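Side-chain contacts in cellulase (Xanthomonas axonopodis pv. citri, PDB 5HOS), which probably hydrolyses internal beta-1,4-glycosidic bonds in cellulose and related beta-glucans, as an endo-beta-1,4-glucanase of glycoside hydrolase family 5: residues 130-133 against 134-138; 117-121 against 122-126. One frame throughout, in Å; residues are numbered along the deposited sequence.

How the contacts relate
Both contacts are local and lie in series between the third and fourth strands of the eight-stranded parallel beta/alpha barrel, 109-114 and 152-155. Contact 2 comes first: strands 119-120 and 123-124 fold back on each other as a beta hairpin. Contact 1 follows a few residues later, where the chain enters helix 132-145 and its first turn forms. Their centres are about 10 Å apart, and the two touch directly: Ile125 packs on Ile132 and Phe135, and His123 on Val130. The hairpin that follows strand 109-114 thus packs against the start of the helix that leads the chain back to strand 152-155.

Contact 1: residues 130-133 against 134-138; sequences VPIS and TFNDL
At the start of helix 132-145, which joins the third and fourth strands of the beta/alpha barrel, Thr134 packs back on Val130 and Pro131, the two residues that precede the helix. Its chi1 of -66° sets the methyl opposite the backbone N and the hydroxyl beside it. CG2 stops 4.0 Å from Val130 CG1, with the two side chains crossing at about a right angle. The other branch meets the proline ring at a slant, where OG1 is 3.7 Å from Pro131 CD. Trp77 of helix 77-80 also packs on Thr134.

Backbone bonds run through the same turn. Thr134 N donates to Pro131 O over 2.8 Å, a bent bond with the donor well above the carbonyl plane. Two residues on, Asn136 N reaches back to Ile132 O at 2.9 Å, almost straight at both ends, and Asp137 N continues the alpha-helical pattern to Ser133 O at 3.0 Å.

Ile132 turns CG2 to the side-chain amide of Asn136, and Ala174 of helix 165-181 touches both residues. The ring of Phe135 leads away from 130-133 and packs on Met157 and, nearly perpendicular, on Trp139, while Phe135 CB stays 3.4 Å from Ile132 O. The end of Asp137 also leads away from 130-133: its carboxylate is held by salt bridges to Arg140 and Arg141 and by a hydrogen bond from Gln81.

Ser133 OG sits between its own N and carbonyl carbon (chi1 64°), and one water bridges Ser133 and Thr134, lying 2.6 Å from Ser133 OG and 2.8 Å from Thr134 OG1.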
loop_
_atom_site.group_PDB
_atom_site.type_symbol
_atom_site.label_atom_id
_atom_site.label_comp_id
_atom_site.label_asym_id
_atom_site.label_seq_id
_atom_site.Cartn_x
_atom_site.Cartn_y
_atom_site.Cartn_z
ATOM N N VAL A 130 17.584 -2.467 15.515
ATOM C CA VAL A 130 16.288 -3.028 15.114
ATOM C C VAL A 130 16.518 -4.336 14.351
ATOM O O VAL A 130 16.493 -4.358 13.114
ATOM C CB VAL A 130 15.471 -2.017 14.260
ATOM C CG1 VAL A 130 14.080 -2.570 13.908
ATOM C CG2 VAL A 130 15.317 -0.698 15.006
ATOM N N PRO A 131 16.765 -5.438 15.085
ATOM C CA PRO A 131 16.954 -6.712 14.383
ATOM C C PRO A 131 15.667 -7.230 13.748
ATOM O O PRO A 131 14.572 -6.788 14.110
ATOM C CB PRO A 131 17.448 -7.666 15.475
ATOM C CG PRO A 131 17.039 -7.052 16.760
ATOM C CD PRO A 131 16.960 -5.567 16.543
ATOM N N ILE A 132 15.800 -8.193 12.845
ATOM C CA ILE A 132 14.635 -8.758 12.142
ATOM C C ILE A 132 13.559 -9.206 13.144
ATOM O O ILE A 132 12.362 -9.022 12.900
ATOM C CB ILE A 132 15.035 -9.926 11.199
ATOM C CG1 ILE A 132 15.620 -9.433 9.863
ATOM C CG2 ILE A 132 13.831 -10.773 10.810
ATOM C CD1 ILE A 132 16.458 -8.181 9.870
ATOM N N SER A 133 13.998 -9.780 14.265
ATOM C CA SER A 133 13.107 -10.204 15.346
ATOM C C SER A 133 12.123 -9.117 15.787
ATOM O O SER A 133 10.988 -9.416 16.119
ATOM C CB SER A 133 13.920 -10.689 16.562
ATOM O OG SER A 133 14.682 -9.631 17.129
ATOM N N THR A 134 12.563 -7.861 15.797
ATOM C CA THR A 134 11.687 -6.754 16.150
ATOM C C THR A 134 10.525 -6.581 15.154
ATOM O O THR A 134 9.380 -6.351 15.553
ATOM C CB THR A 134 12.501 -5.458 16.290
ATOM O OG1 THR A 134 13.383 -5.601 17.414
ATOM C CG2 THR A 134 11.607 -4.243 16.508
ATOM N N PHE A 135 10.834 -6.709 13.871
ATOM C CA PHE A 135 9.834 -6.645 12.814
ATOM C C PHE A 135 8.908 -7.859 12.870
ATOM O O PHE A 135 7.674 -7.717 12.751
ATOM C CB PHE A 135 10.542 -6.520 11.456
ATOM C CG PHE A 135 9.623 -6.281 10.282
ATOM C CD1 PHE A 135 8.608 -5.315 10.331
ATOM C CD2 PHE A 135 9.809 -6.984 9.103
ATOM C CE1 PHE A 135 7.791 -5.085 9.241
ATOM C CE2 PHE A 135 8.990 -6.759 8.006
ATOM C CZ PHE A 135 7.980 -5.814 8.078
ATOM N N ASN A 136 9.491 -9.038 13.079
ATOM C CA ASN A 136 8.712 -10.268 13.244
ATOM C C ASN A 136 7.658 -10.150 14.344
ATOM O O ASN A 136 6.530 -10.613 14.179
ATOM C CB ASN A 136 9.611 -11.460 13.588
ATOM C CG ASN A 136 10.441 -11.954 12.417
ATOM O OD1 ASN A 136 10.228 -11.585 11.262
ATOM N ND2 ASN A 136 11.405 -12.817 12.723
ATOM N N ASP A 137 8.033 -9.542 15.470
ATOM C CA ASP A 137 7.120 -9.447 16.604
ATOM C C ASP A 137 5.910 -8.569 16.295
ATOM O O ASP A 137 4.803 -8.909 16.686
ATOM C CB ASP A 137 7.821 -8.936 17.850
ATOM C CG ASP A 137 6.924 -8.971 19.050
ATOM O OD1 ASP A 137 6.668 -10.082 19.557
ATOM O OD2 ASP A 137 6.433 -7.894 19.453
ATOM N N LEU A 138 6.122 -7.443 15.604
ATOM C CA LEU A 138 4.984 -6.627 15.139
ATOM C C LEU A 138 3.997 -7.482 14.355
ATOM O O LEU A 138 2.801 -7.498 14.657
ATOM C CB LEU A 138 5.441 -5.464 14.249
ATOM C CG LEU A 138 4.336 -4.662 13.535
ATOM C CD1 LEU A 138 3.463 -3.916 14.524
ATOM C CD2 LEU A 138 4.921 -3.705 12.509
HETATM O O HOH W 1 13.620 -7.988 18.881
#

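Contact 2: residues 117-121 against 122-126; sequences YAKYY and GHTIG
This is a contact between the arms of a tight beta hairpin, Lys119-Tyr120 against His123-Thr124, in the loop that follows barrel strand 109-114. Tyr120 and His123 are the hydrogen-bonded pair: Tyr120 N gives to His123 O at 2.9 Å, and His123 N returns to Tyr120 O at 3.1 Å. Ile125 N extends the ladder to Ala118 O, a nearly straight bond of 2.9 Å.

Lys119 and Thr124 form the non-hydrogen-bonded pair and share the other face. The lysine chain runs obliquely past the threonine, its CE 3.5 Å from Thr124 OG1, and its CD also lies near Gly122 O. Both polar ends meet Asp162: NZ in a salt bridge, OG1 in a hydrogen bond.

The chain reverses in a type I' turn, with Tyr121 and Gly122 at its corners, both at positive phi. Beside it the His123 ring presents its edge to Tyr120 O, while CD2 comes 3.2 Å from Tyr121 O. Tyr121 turns an edge to the Tyr120 ring, with CD2 3.6 Å above its plane and over its centre; the two hydroxyls bond to Pro82 O and Gln81 O respectively. At the open end Ile125 CG1, beside its own N (chi1 -66°), carries CD1 to within 4.2 Å of Ala118 CB, and Trp168 packs on both residues.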
loop_
_atom_site.group_PDB
_atom_site.type_symbol
_atom_site.label_atom_id
_atom_site.label_comp_id
_atom_site.label_asym_id
_atom_site.label_seq_id
_atom_site.Cartn_x
_atom_site.Cartn_y
_atom_site.Cartn_z
ATOM N N TYR A 117 8.822 2.791 5.922
ATOM C CA TYR A 117 10.066 2.878 5.147
ATOM C C TYR A 117 11.176 1.970 5.710
ATOM O O TYR A 117 12.355 2.286 5.612
ATOM C CB TYR A 117 10.514 4.347 5.031
ATOM C CG TYR A 117 9.421 5.256 4.530
ATOM C CD1 TYR A 117 9.198 5.417 3.170
ATOM C CD2 TYR A 117 8.570 5.922 5.419
ATOM C CE1 TYR A 117 8.175 6.229 2.700
ATOM C CE2 TYR A 117 7.543 6.732 4.961
ATOM C CZ TYR A 117 7.357 6.891 3.598
ATOM O OH TYR A 117 6.343 7.694 3.132
ATOM N N ALA A 118 10.760 0.829 6.266
ATOM C CA ALA A 118 11.633 -0.168 6.897
ATOM C C ALA A 118 12.458 0.377 8.070
ATOM O O ALA A 118 13.552 -0.110 8.344
ATOM C CB ALA A 118 12.521 -0.853 5.860
ATOM N N LYS A 119 11.902 1.366 8.767
ATOM C CA LYS A 119 12.529 1.955 9.934
ATOM C C LYS A 119 11.593 1.917 11.146
ATOM O O LYS A 119 10.366 2.000 11.011
ATOM C CB LYS A 119 12.948 3.398 9.646
ATOM C CG LYS A 119 14.112 3.494 8.678
ATOM C CD LYS A 119 14.459 4.944 8.373
ATOM C CE LYS A 119 15.860 5.053 7.788
ATOM N NZ LYS A 119 15.928 6.133 6.771
ATOM N N TYR A 120 12.204 1.786 12.320
ATOM C CA TYR A 120 11.525 1.864 13.609
ATOM C C TYR A 120 12.300 2.877 14.435
ATOM O O TYR A 120 13.490 2.679 14.693
ATOM C CB TYR A 120 11.530 0.491 14.266
ATOM C CG TYR A 120 10.721 0.380 15.533
ATOM C CD1 TYR A 120 9.346 0.639 15.540
ATOM C CD2 TYR A 120 11.324 -0.009 16.726
ATOM C CE1 TYR A 120 8.599 0.528 16.708
ATOM C CE2 TYR A 120 10.589 -0.138 17.889
ATOM C CZ TYR A 120 9.229 0.131 17.879
ATOM O OH TYR A 120 8.518 0.026 19.054
ATOM N N TYR A 121 11.633 3.967 14.810
ATOM C CA TYR A 121 12.266 5.148 15.418
ATOM C C TYR A 121 13.524 5.591 14.653
ATOM O O TYR A 121 14.561 5.900 15.255
ATOM C CB TYR A 121 12.580 4.901 16.907
ATOM C CG TYR A 121 11.361 4.806 17.804
ATOM C CD1 TYR A 121 10.742 5.951 18.292
ATOM C CD2 TYR A 121 10.827 3.564 18.166
ATOM C CE1 TYR A 121 9.631 5.874 19.118
ATOM C CE2 TYR A 121 9.716 3.472 18.993
ATOM C CZ TYR A 121 9.122 4.625 19.473
ATOM O OH TYR A 121 8.018 4.545 20.293
ATOM N N GLY A 122 13.426 5.596 13.324
ATOM C CA GLY A 122 14.513 6.033 12.453
ATOM C C GLY A 122 15.611 5.032 12.129
ATOM O O GLY A 122 16.476 5.328 11.311
ATOM N N HIS A 123 15.573 3.843 12.734
ATOM C CA HIS A 123 16.615 2.832 12.552
ATOM C C HIS A 123 16.098 1.735 11.647
ATOM O O HIS A 123 14.991 1.227 11.845
ATOM C CB HIS A 123 16.995 2.231 13.894
ATOM C CG HIS A 123 17.586 3.223 14.839
ATOM N ND1 HIS A 123 18.920 3.559 14.820
ATOM C CD2 HIS A 123 17.022 3.963 15.820
ATOM C CE1 HIS A 123 19.154 4.465 15.753
ATOM N NE2 HIS A 123 18.018 4.728 16.372
ATOM N N THR A 124 16.928 1.350 10.683
ATOM C CA THR A 124 16.525 0.424 9.648
ATOM C C THR A 124 16.470 -1.009 10.191
ATOM O O THR A 124 17.318 -1.428 10.986
ATOM C CB THR A 124 17.483 0.543 8.438
ATOM O OG1 THR A 124 17.462 1.894 7.956
ATOM C CG2 THR A 124 17.087 -0.380 7.314
ATOM N N ILE A 125 15.452 -1.748 9.760
ATOM C CA ILE A 125 15.321 -3.179 10.074
ATOM C C ILE A 125 16.589 -3.893 9.588
ATOM O O ILE A 125 17.034 -3.664 8.475
ATOM C CB ILE A 125 14.074 -3.791 9.390
ATOM C CG1 ILE A 125 12.787 -3.201 9.972
ATOM C CG2 ILE A 125 14.034 -5.306 9.565
ATOM C CD1 ILE A 125 11.580 -3.345 9.056
ATOM N N GLY A 126 17.163 -4.752 10.429
ATOM C CA GLY A 126 18.440 -5.408 10.129
ATOM C C GLY A 126 19.653 -4.775 10.785
ATOM O O GLY A 126 20.706 -5.401 10.852
#